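Local coordinates for protein purine nucleoside phosphorylase (Thermus thermophilus, PDB 1ODK) that probably catalyses the phosphate-dependent cleavage of purine nucleosides into free base and a ribose 1-phosphate, working as a hexamer, at residues 26-31 against 216-221; 51-56 against 227-232; 139-142 against 147-150; 183-188 against 194-199; 201-204 against 210-213. All blocks are in the same frame, centred on the assembly; numbering follows the deposited sequence.

Contact 1 (26-31 against 216-221); sequences AEWIAK and VLQEGV
The amide nitrogen of Q218 is the polar atom around which this contact gathers: NE2 sits over one face of the W28 indole, close to several ring carbons at once. Q218 NE2 comes nearest at 3.1 Å from W28 CZ2, and CH2 of W28 follows at 3.3 Å from Q218 NE2. It therefore stands above the six-membered ring but toward the rim, not over the middle. The amide plane is turned 64° from the indole plane, which rules out flat stacking and presents the amide by its nitrogen end. Two torsions place it there: CG of Q218 lies anti to the backbone N (chi1 -180°), and a bend at the next bond (chi2 46°) swings the amide back toward the helix of W28. The indole and the amide chain approach from opposite sides, and the nitrogen comes down over the ring face. Beside this polar approach, V221 adds an apolar one, with its CG1 4.0 Å from W28 CZ3; the same CZ3 is 3.9 Å from Q218 NE2, so one ring carbon is shared by the methyl and the amide. Between 26-31 and 216-221 the contact is small, 126 Å², and all of it centres on W28. R25, packed by L217 and V221, is a second link between the helices, and R222 on W28 and V225 on I29 extend the contact along helix 214-233. This is helix-to-helix packing between the first and the last helix of an alpha/beta phosphorylase-superfamily fold.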
# COMPACT_ATOMS: atom_id res chain seq x y z
N ALA B 26 -37.95 -2.50 -0.72
CA ALA B 26 -38.31 -1.54 -1.76
C ALA B 26 -39.81 -1.67 -2.05
O ALA B 26 -40.52 -0.67 -2.14
CB ALA B 26 -37.51 -1.82 -3.03
N GLU B 27 -40.27 -2.90 -2.20
CA GLU B 27 -41.68 -3.17 -2.48
C GLU B 27 -42.56 -2.63 -1.36
O GLU B 27 -43.58 -1.98 -1.61
CB GLU B 27 -41.91 -4.67 -2.64
CG GLU B 27 -43.37 -5.05 -2.85
CD GLU B 27 -43.55 -6.55 -3.01
OE1 GLU B 27 -43.14 -7.31 -2.11
OE2 GLU B 27 -44.09 -6.96 -4.06
N TRP B 28 -42.17 -2.90 -0.11
CA TRP B 28 -42.93 -2.44 1.05
C TRP B 28 -43.02 -0.92 1.08
O TRP B 28 -44.08 -0.36 1.38
CB TRP B 28 -42.27 -2.94 2.33
CG TRP B 28 -42.94 -2.42 3.56
CD1 TRP B 28 -44.09 -2.89 4.13
CD2 TRP B 28 -42.52 -1.31 4.35
NE1 TRP B 28 -44.41 -2.12 5.23
CE2 TRP B 28 -43.46 -1.15 5.39
CE3 TRP B 28 -41.43 -0.42 4.29
CZ2 TRP B 28 -43.36 -0.14 6.35
CZ3 TRP B 28 -41.33 0.58 5.25
CH2 TRP B 28 -42.29 0.71 6.27
N ILE B 29 -41.91 -0.25 0.78
CA ILE B 29 -41.88 1.21 0.78
C ILE B 29 -42.82 1.77 -0.28
O ILE B 29 -43.62 2.67 -0.01
CB ILE B 29 -40.45 1.74 0.48
CG1 ILE B 29 -39.50 1.37 1.62
CG2 ILE B 29 -40.49 3.25 0.30
CD1 ILE B 29 -38.05 1.70 1.29
N ALA B 30 -42.72 1.25 -1.49
CA ALA B 30 -43.55 1.72 -2.59
C ALA B 30 -45.04 1.57 -2.29
O ALA B 30 -45.81 2.51 -2.44
CB ALA B 30 -43.19 0.97 -3.87
N LYS B 31 -45.44 0.37 -1.86
CA LYS B 31 -46.84 0.10 -1.56
C LYS B 31 -47.37 0.82 -0.33
O LYS B 31 -48.53 1.22 -0.29
CB LYS B 31 -47.04 -1.41 -1.40
CG LYS B 31 -46.95 -2.17 -2.72
CD LYS B 31 -46.99 -3.68 -2.52
CE LYS B 31 -47.31 -4.39 -3.84
NZ LYS B 31 -46.44 -3.92 -4.95
N VAL B 216 -39.02 -4.61 16.35
CA VAL B 216 -38.08 -3.52 16.57
C VAL B 216 -37.45 -3.04 15.26
O VAL B 216 -37.43 -1.85 14.98
CB VAL B 216 -36.95 -3.95 17.52
CG1 VAL B 216 -35.95 -2.82 17.70
CG2 VAL B 216 -37.53 -4.37 18.86
N LEU B 217 -36.95 -3.99 14.48
CA LEU B 217 -36.30 -3.67 13.22
C LEU B 217 -37.25 -3.02 12.23
O LEU B 217 -36.90 -2.03 11.58
CB LEU B 217 -35.70 -4.94 12.60
CG LEU B 217 -34.40 -4.78 11.80
CD1 LEU B 217 -33.88 -6.15 11.41
CD2 LEU B 217 -34.65 -3.92 10.57
N GLN B 218 -38.47 -3.55 12.11
CA GLN B 218 -39.44 -2.98 11.18
C GLN B 218 -39.85 -1.55 11.55
O GLN B 218 -40.10 -0.74 10.67
CB GLN B 218 -40.68 -3.87 11.09
CG GLN B 218 -41.75 -3.34 10.13
CD GLN B 218 -41.17 -2.88 8.80
OE1 GLN B 218 -40.40 -3.60 8.16
NE2 GLN B 218 -41.54 -1.68 8.37
N GLU B 219 -39.93 -1.25 12.84
CA GLU B 219 -40.30 0.10 13.26
C GLU B 219 -39.15 1.06 12.93
O GLU B 219 -39.38 2.20 12.52
CB GLU B 219 -40.61 0.13 14.76
CG GLU B 219 -40.75 1.54 15.34
CD GLU B 219 -41.86 2.35 14.71
OE1 GLU B 219 -41.95 3.56 15.00
OE2 GLU B 219 -42.67 1.79 13.93
N GLY B 220 -37.92 0.59 13.11
CA GLY B 220 -36.77 1.42 12.80
C GLY B 220 -36.76 1.72 11.31
O GLY B 220 -36.48 2.84 10.88
N VAL B 221 -37.08 0.71 10.52
CA VAL B 221 -37.14 0.87 9.07
C VAL B 221 -38.23 1.87 8.67
O VAL B 221 -38.02 2.71 7.78
CB VAL B 221 -37.43 -0.49 8.38
CG1 VAL B 221 -37.77 -0.27 6.91
CG2 VAL B 221 -36.23 -1.41 8.54

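Contact 2 (51-56 against 227-232)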
# COMPACT_ATOMS: atom_id res chain seq x y z
N GLY B 51 -43.60 6.31 -7.89
CA GLY B 51 -44.94 6.67 -7.50
C GLY B 51 -44.92 8.13 -7.09
O GLY B 51 -43.94 8.83 -7.37
N LEU B 52 -45.98 8.58 -6.45
CA LEU B 52 -46.05 9.97 -6.01
C LEU B 52 -46.13 10.02 -4.49
O LEU B 52 -46.86 9.24 -3.87
CB LEU B 52 -47.27 10.66 -6.63
CG LEU B 52 -47.20 10.91 -8.15
CD1 LEU B 52 -48.56 11.29 -8.69
CD2 LEU B 52 -46.19 12.00 -8.44
N TYR B 53 -45.37 10.93 -3.89
CA TYR B 53 -45.39 11.10 -2.45
C TYR B 53 -45.76 12.54 -2.17
O TYR B 53 -44.99 13.45 -2.47
CB TYR B 53 -44.01 10.80 -1.85
CG TYR B 53 -43.99 10.97 -0.34
CD1 TYR B 53 -44.68 10.09 0.48
CD2 TYR B 53 -43.30 12.03 0.25
CE1 TYR B 53 -44.69 10.25 1.87
CE2 TYR B 53 -43.31 12.21 1.63
CZ TYR B 53 -44.00 11.32 2.43
OH TYR B 53 -44.01 11.49 3.79
N LYS B 54 -46.94 12.75 -1.60
CA LYS B 54 -47.42 14.10 -1.32
C LYS B 54 -47.33 14.96 -2.57
O LYS B 54 -46.90 16.12 -2.53
CB LYS B 54 -46.61 14.71 -0.16
CG LYS B 54 -46.84 13.97 1.15
CD LYS B 54 -46.15 14.63 2.32
CE LYS B 54 -46.50 13.94 3.63
NZ LYS B 54 -45.85 14.59 4.81
N GLY B 55 -47.73 14.36 -3.69
CA GLY B 55 -47.75 15.03 -4.98
C GLY B 55 -46.43 15.13 -5.72
O GLY B 55 -46.39 15.67 -6.83
N VAL B 56 -45.36 14.62 -5.13
CA VAL B 56 -44.04 14.70 -5.77
C VAL B 56 -43.56 13.33 -6.23
O VAL B 56 -43.62 12.36 -5.47
CB VAL B 56 -43.00 15.28 -4.79
CG1 VAL B 56 -41.64 15.38 -5.48
CG2 VAL B 56 -43.46 16.66 -4.30
N VAL B 227 -38.39 9.60 7.37
CA VAL B 227 -37.43 10.70 7.43
C VAL B 227 -36.87 10.97 6.03
O VAL B 227 -36.80 12.12 5.60
CB VAL B 227 -36.25 10.38 8.39
CG1 VAL B 227 -35.15 11.41 8.22
CG2 VAL B 227 -36.75 10.39 9.83
N ALA B 228 -36.48 9.91 5.33
CA ALA B 228 -35.92 10.05 4.00
C ALA B 228 -36.90 10.67 3.00
O ALA B 228 -36.53 11.55 2.23
CB ALA B 228 -35.43 8.70 3.48
N LEU B 229 -38.15 10.21 3.01
CA LEU B 229 -39.15 10.74 2.09
C LEU B 229 -39.36 12.23 2.34
O LEU B 229 -39.38 13.03 1.40
CB LEU B 229 -40.48 9.98 2.25
CG LEU B 229 -40.47 8.55 1.68
CD1 LEU B 229 -41.69 7.79 2.16
CD2 LEU B 229 -40.44 8.61 0.16
N GLU B 230 -39.51 12.59 3.61
CA GLU B 230 -39.70 13.98 3.98
C GLU B 230 -38.50 14.82 3.56
O GLU B 230 -38.64 15.95 3.08
CB GLU B 230 -39.91 14.09 5.49
CG GLU B 230 -41.24 13.55 5.95
CD GLU B 230 -42.40 14.34 5.37
OE1 GLU B 230 -43.26 13.75 4.70
OE2 GLU B 230 -42.44 15.57 5.60
N ALA B 231 -37.31 14.25 3.73
CA ALA B 231 -36.07 14.94 3.38
C ALA B 231 -35.90 15.22 1.89
O ALA B 231 -35.51 16.33 1.50
CB ALA B 231 -34.87 14.14 3.90
N VAL B 232 -36.17 14.23 1.04
CA VAL B 232 -36.00 14.43 -0.40
C VAL B 232 -36.93 15.49 -0.97
O VAL B 232 -36.64 16.07 -2.02
CB VAL B 232 -36.16 13.12 -1.22
CG1 VAL B 232 -35.06 12.14 -0.84
CG2 VAL B 232 -37.53 12.51 -0.99
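OE1 of E230 is gripped twice, by Y53 OH at 2.5 Å and by K54 NZ at 2.7 Å, and both donors come from the beta hairpin whose type I' turn, Y53 to V56, links strands 48-53 and 56-61. The two bonds use different sides of the oxygen. The tyrosine hydroxyl meets its anti lone pair, away from OE2, whereas the lysine approaches on the syn side, 29° out of the carboxylate plane, and completes a salt bridge. The carboxylate plane stands 74° from the tyrosine ring, with OE1 reached at the ring's edge. Sharing one acceptor between a hydroxyl and an ammonium group would probably favour the charged form of E230. Behind this polar shell lies an apolar one. L229 CB packs over one ring face of Y53 as a CH-pi contact, 3.9 Å from the centroid and 21° off the normal, and L229 CD1 adds a touch at 3.9 Å from Y53 CE1. The opposite face is covered by K54 CG, 3.9 Å above the plane and over its centre, so the ring is sandwiched between its own neighbour and the helix. The outer shell sets these groups in place. Backbone bonds between Y53 and V56 close the turn, V58 on the returning strand packs against both Y53 and L229, and R140 of helix 131-144 lies along E230. K54 stretches out beyond CG with an extended chain that runs across the tyrosine before NZ reaches the glutamate, its CE passing 3.4 Å from E230 OE1.

Contact 3 (139-142 against 147-150); sequences RRAE and PHRV
H148 turns its imidazole back onto A141 of the helix that precedes it, in a helix-turn-strand unit where helix 131-144 leads into strand 148-150. From CB the ring is set by chi1 of 66°, which holds CG between the backbone N and the carbonyl carbon and lays the ring flat against A141. CG lies 4.0 Å from A141 CB, and CD2 comes nearest to that methyl at 3.8 Å. The methyl stands over the centre of the ring, 13° off its normal, a CH-pi contact over one face. On the other branch ND1 is hydrogen-bonded to Y146 O in the turn, which fixes the ring's rotation. CE1 passes 4.0 Å from A141 O. At the tip, NE2 approaches E142 CG at 4.1 Å and binds a water at 2.8 Å. The carboxylate of E142, its plane 77° from the imidazole, does not touch the ring directly; its OE1 has its stronger partner in a salt bridge to R135 of the second subunit. E142 thus lies at the subunit interface, and H148 is linked to it indirectly: the water on H148 NE2 donates a long bond of 3.3 Å to E142 OE1.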
# COMPACT_ATOMS: atom_id res chain seq x y z
N ARG B 139 -32.38 17.49 9.86
CA ARG B 139 -33.52 18.32 10.26
C ARG B 139 -34.82 17.53 10.39
O ARG B 139 -35.59 17.75 11.33
CB ARG B 139 -33.71 19.46 9.26
CG ARG B 139 -32.73 20.60 9.45
CD ARG B 139 -32.86 21.64 8.36
NE ARG B 139 -31.97 22.77 8.60
CZ ARG B 139 -31.77 23.76 7.73
NH1 ARG B 139 -32.41 23.75 6.57
NH2 ARG B 139 -30.95 24.75 8.03
N ARG B 140 -35.07 16.64 9.44
CA ARG B 140 -36.29 15.84 9.50
C ARG B 140 -36.25 14.84 10.65
O ARG B 140 -37.26 14.60 11.30
CB ARG B 140 -36.51 15.11 8.17
CG ARG B 140 -36.85 16.01 6.98
CD ARG B 140 -38.06 16.90 7.28
NE ARG B 140 -37.65 18.23 7.74
CZ ARG B 140 -38.38 19.01 8.53
NH1 ARG B 140 -39.57 18.61 8.95
NH2 ARG B 140 -37.92 20.21 8.89
N ALA B 141 -35.08 14.27 10.91
CA ALA B 141 -34.93 13.31 12.00
C ALA B 141 -35.23 14.02 13.32
O ALA B 141 -35.91 13.47 14.20
CB ALA B 141 -33.51 12.75 12.03
N GLU B 142 -34.73 15.24 13.46
CA GLU B 142 -34.96 16.02 14.68
C GLU B 142 -36.44 16.33 14.86
O GLU B 142 -37.00 16.16 15.94
CB GLU B 142 -34.20 17.35 14.62
CG GLU B 142 -32.76 17.26 15.08
CD GLU B 142 -32.07 18.61 15.03
OE1 GLU B 142 -31.02 18.76 15.69
OE2 GLU B 142 -32.57 19.52 14.33
N PRO B 147 -35.36 8.50 18.04
CA PRO B 147 -33.98 8.42 18.53
C PRO B 147 -33.01 8.25 17.37
O PRO B 147 -33.18 7.36 16.53
CB PRO B 147 -34.02 7.19 19.43
CG PRO B 147 -35.40 7.25 20.00
CD PRO B 147 -36.23 7.58 18.78
N HIS B 148 -31.98 9.09 17.32
CA HIS B 148 -31.01 9.02 16.24
C HIS B 148 -29.67 9.60 16.63
O HIS B 148 -29.54 10.29 17.64
CB HIS B 148 -31.53 9.79 15.03
CG HIS B 148 -31.64 11.27 15.26
ND1 HIS B 148 -32.58 11.82 16.10
CD2 HIS B 148 -30.89 12.30 14.79
CE1 HIS B 148 -32.41 13.13 16.15
NE2 HIS B 148 -31.39 13.45 15.36
N ARG B 149 -28.67 9.32 15.80
CA ARG B 149 -27.31 9.82 15.99
C ARG B 149 -26.85 10.37 14.65
O ARG B 149 -27.38 10.00 13.59
CB ARG B 149 -26.38 8.69 16.45
CG ARG B 149 -26.67 8.12 17.84
CD ARG B 149 -26.47 9.17 18.92
NE ARG B 149 -25.12 9.71 18.91
CZ ARG B 149 -24.04 9.05 19.30
NH1 ARG B 149 -24.15 7.81 19.76
NH2 ARG B 149 -22.84 9.62 19.21
N VAL B 150 -25.87 11.26 14.68
CA VAL B 150 -25.33 11.85 13.47
C VAL B 150 -23.81 11.64 13.49
O VAL B 150 -23.13 12.07 14.42
CB VAL B 150 -25.65 13.36 13.39
CG1 VAL B 150 -25.12 13.95 12.09
CG2 VAL B 150 -27.16 13.56 13.48
O HOH W 1 -30.01 15.69 16.26

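Contact 4 (183-188 against 194-199); sequences SALFLL and VRTGAI
This is a fully buried helix-on-strand contact, about 8 Å from its centre to that of the chain, where helix 182-192 packs against the start of strand 195-205 that follows it. The short segments run nearly antiparallel, their axes 7.8 Å apart at an angle of 160°, in keeping with the short connection between helix 182-192 and strand 195-205. L185 and F186 carry the packing. With CG anti to the backbone N (chi1 173°), L185 reaches the strand through both methyls: CD1 lies 3.7 Å from T196 CG2, and CD2 lies 3.4 Å from G197 O. Trimming L185 to alanine would probably open a gap beside T196 and deprive the G197 carbonyl of its apolar cover. F186 aims its ring edge at the backbone, CE2 coming to 3.8 Å from G197 C, while its CZ meets A198 CB at the same distance. T196 OG1 stands 3.6 Å from F186 CD2. At G197 a side chain would point away from the helix, so the phenyl edge meets main chain. Around this layer, L185 also packs on V74 of helix 67-79 and F186 on P127 and P129, while strand 195-205 lies between strands 84-93 and 103-106 in the sheet.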
# COMPACT_ATOMS: atom_id res chain seq x y z
N SER B 183 -20.20 4.58 1.20
CA SER B 183 -19.00 5.16 0.61
C SER B 183 -19.09 5.35 -0.92
O SER B 183 -18.79 6.44 -1.43
CB SER B 183 -17.78 4.30 0.95
OG SER B 183 -17.90 3.02 0.37
N ALA B 184 -19.53 4.32 -1.63
CA ALA B 184 -19.63 4.40 -3.10
C ALA B 184 -20.69 5.40 -3.55
O ALA B 184 -20.49 6.14 -4.52
CB ALA B 184 -19.94 3.01 -3.69
N LEU B 185 -21.82 5.42 -2.86
CA LEU B 185 -22.89 6.36 -3.21
C LEU B 185 -22.37 7.79 -3.07
O LEU B 185 -22.54 8.62 -3.96
CB LEU B 185 -24.08 6.15 -2.28
CG LEU B 185 -25.24 7.15 -2.39
CD1 LEU B 185 -25.93 7.02 -3.75
CD2 LEU B 185 -26.22 6.88 -1.25
N PHE B 186 -21.72 8.06 -1.94
CA PHE B 186 -21.18 9.40 -1.67
C PHE B 186 -20.16 9.80 -2.73
O PHE B 186 -20.21 10.91 -3.25
CB PHE B 186 -20.55 9.44 -0.27
CG PHE B 186 -21.55 9.35 0.87
CD1 PHE B 186 -21.12 9.16 2.18
CD2 PHE B 186 -22.92 9.47 0.62
CE1 PHE B 186 -22.03 9.09 3.23
CE2 PHE B 186 -23.84 9.40 1.67
CZ PHE B 186 -23.40 9.21 2.97
N LEU B 187 -19.24 8.90 -3.03
CA LEU B 187 -18.22 9.16 -4.04
C LEU B 187 -18.86 9.46 -5.39
O LEU B 187 -18.54 10.46 -6.04
CB LEU B 187 -17.28 7.95 -4.19
CG LEU B 187 -16.24 8.06 -5.31
CD1 LEU B 187 -15.33 9.24 -5.04
CD2 LEU B 187 -15.44 6.76 -5.42
N LEU B 188 -19.78 8.59 -5.81
CA LEU B 188 -20.45 8.78 -7.09
C LEU B 188 -21.27 10.06 -7.12
O LEU B 188 -21.44 10.67 -8.18
CB LEU B 188 -21.32 7.57 -7.42
CG LEU B 188 -20.49 6.34 -7.81
CD1 LEU B 188 -21.39 5.13 -7.99
CD2 LEU B 188 -19.72 6.63 -9.11
N VAL B 194 -24.43 14.69 -8.53
CA VAL B 194 -25.79 14.53 -8.05
C VAL B 194 -25.77 14.60 -6.52
O VAL B 194 -24.71 14.48 -5.91
CB VAL B 194 -26.43 13.19 -8.52
CG1 VAL B 194 -26.71 13.25 -10.02
CG2 VAL B 194 -25.53 12.01 -8.20
N ARG B 195 -26.93 14.80 -5.92
CA ARG B 195 -27.03 14.92 -4.47
C ARG B 195 -27.39 13.61 -3.81
O ARG B 195 -28.43 13.02 -4.12
CB ARG B 195 -28.06 15.99 -4.12
CG ARG B 195 -27.72 17.35 -4.71
CD ARG B 195 -28.76 18.40 -4.34
NE ARG B 195 -28.28 19.74 -4.63
CZ ARG B 195 -28.93 20.86 -4.33
NH1 ARG B 195 -30.10 20.80 -3.71
NH2 ARG B 195 -28.40 22.04 -4.63
N THR B 196 -26.54 13.16 -2.89
CA THR B 196 -26.77 11.91 -2.19
C THR B 196 -26.82 12.06 -0.67
O THR B 196 -26.45 13.09 -0.12
CB THR B 196 -25.66 10.87 -2.53
OG1 THR B 196 -24.40 11.35 -2.04
CG2 THR B 196 -25.57 10.68 -4.04
N GLY B 197 -27.28 11.01 -0.02
CA GLY B 197 -27.37 11.01 1.43
C GLY B 197 -27.66 9.60 1.88
O GLY B 197 -27.98 8.72 1.07
N ALA B 198 -27.55 9.36 3.18
CA ALA B 198 -27.82 8.04 3.72
C ALA B 198 -28.29 8.11 5.16
O ALA B 198 -27.74 8.84 5.99
CB ALA B 198 -26.56 7.16 3.63
N ILE B 199 -29.34 7.36 5.46
CA ILE B 199 -29.85 7.27 6.81
C ILE B 199 -29.99 5.77 7.05
O ILE B 199 -30.41 5.02 6.16
CB ILE B 199 -31.20 7.99 6.97
CG1 ILE B 199 -31.69 7.84 8.41
CG2 ILE B 199 -32.22 7.46 5.97
CD1 ILE B 199 -32.89 8.70 8.75

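Contact 5 (201-204 against 210-213); sequences AVSN and ELAP
S203 and L211 meet where the end of strand 195-205 faces the loop that leads into helix 214-233. The main tie is backbone: A212 N donates to S203 O at 2.9 Å with an N-H...O angle of 164°, a nearly straight bond. A212 CB and L211 CB close around the same carbonyl oxygen, at 3.6 Å and 3.7 Å from S203 O respectively. S203 and N204 share the same first-torsion position: both S203 OG (chi1 59°) and N204 CG (chi1 63°) sit between their own backbone N and carbonyl carbon, which brings the serine hydroxyl to N204 OD1. S203 OG donates to it at 2.8 Å, lying in the carbonyl plane of the amide, and ND2 is held by a residue next to the segment. The amide is thus bonded at both ends, and its OD1 side is laid against leucine: L211 CD2 approaches N204 OD1 at 3.6 Å and S203 OG at 3.9 Å. Replacing N204 with alanine would probably leave the S203 hydroxyl without its acceptor and L211 without the amide it rests on. L211 also packs on L217 and, across an interface, on I4 of the third subunit, while P213 takes the N-cap position of the helix. The chemistry is that of a polar strand end with a leucine methyl laid against it: one backbone bond ties the loop to the strand, and the S203 bond, with the one at ND2, probably limits the turning of the amide.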
# COMPACT_ATOMS: atom_id res chain seq x y z
N ALA B 201 -30.87 2.38 9.94
CA ALA B 201 -31.53 1.92 11.15
C ALA B 201 -30.64 0.80 11.69
O ALA B 201 -30.31 -0.13 10.95
CB ALA B 201 -32.92 1.38 10.82
N VAL B 202 -30.25 0.89 12.95
CA VAL B 202 -29.41 -0.14 13.55
C VAL B 202 -30.22 -1.43 13.67
O VAL B 202 -31.28 -1.46 14.30
CB VAL B 202 -28.92 0.28 14.96
CG1 VAL B 202 -28.10 -0.84 15.58
CG2 VAL B 202 -28.09 1.54 14.85
N SER B 203 -29.73 -2.51 13.06
CA SER B 203 -30.42 -3.79 13.09
C SER B 203 -29.77 -4.80 14.02
O SER B 203 -30.33 -5.87 14.27
CB SER B 203 -30.49 -4.38 11.69
OG SER B 203 -29.18 -4.57 11.17
N ASN B 204 -28.59 -4.46 14.54
CA ASN B 204 -27.87 -5.37 15.42
C ASN B 204 -26.54 -4.77 15.82
O ASN B 204 -26.19 -3.66 15.42
CB ASN B 204 -27.59 -6.69 14.70
CG ASN B 204 -26.68 -6.49 13.49
OD1 ASN B 204 -27.09 -5.92 12.48
ND2 ASN B 204 -25.44 -6.95 13.60
N GLU B 210 -27.82 -13.10 15.14
CA GLU B 210 -29.11 -12.76 14.54
C GLU B 210 -29.42 -11.27 14.67
O GLU B 210 -28.82 -10.57 15.48
CB GLU B 210 -30.24 -13.56 15.20
CG GLU B 210 -30.19 -15.05 14.94
CD GLU B 210 -31.38 -15.78 15.54
OE1 GLU B 210 -32.52 -15.45 15.18
OE2 GLU B 210 -31.16 -16.68 16.39
N LEU B 211 -30.36 -10.80 13.86
CA LEU B 211 -30.76 -9.40 13.89
C LEU B 211 -31.74 -9.21 15.04
O LEU B 211 -32.25 -10.18 15.60
CB LEU B 211 -31.42 -9.00 12.56
CG LEU B 211 -30.60 -9.24 11.29
CD1 LEU B 211 -31.40 -8.76 10.08
CD2 LEU B 211 -29.28 -8.50 11.37
N ALA B 212 -32.02 -7.95 15.39
CA ALA B 212 -32.94 -7.63 16.47
C ALA B 212 -34.35 -8.15 16.14
O ALA B 212 -34.63 -8.52 15.00
CB ALA B 212 -32.97 -6.12 16.70
N PRO B 213 -35.25 -8.17 17.14
CA PRO B 213 -36.62 -8.64 16.92
C PRO B 213 -37.25 -7.97 15.70
O PRO B 213 -37.11 -6.76 15.51
CB PRO B 213 -37.33 -8.26 18.21
CG PRO B 213 -36.24 -8.37 19.23
CD PRO B 213 -35.07 -7.71 18.53

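Contact 4 is the core of the set, wholly buried and held by apolar side chains packed on the strand's side chains and main chain; contacts 1, 2, 3 and 5 are only partly buried and draw more on polar groups. Contacts 1 and 2 share helix 214-233 at different heights, the first through an amide over an indole, the second through a doubly gripped carboxylate. Contacts 4 and 5 use opposite ends of strand 195-205, their centres about 23 Å apart. L217 of contact 1 packs on S203 and L211 of contact 5, and V227 of contact 2 touches both I199 of contact 4 and helix 131-144 of contact 3. Contact 3 combines CH-pi packing with a water bridge, beside a subunit interface.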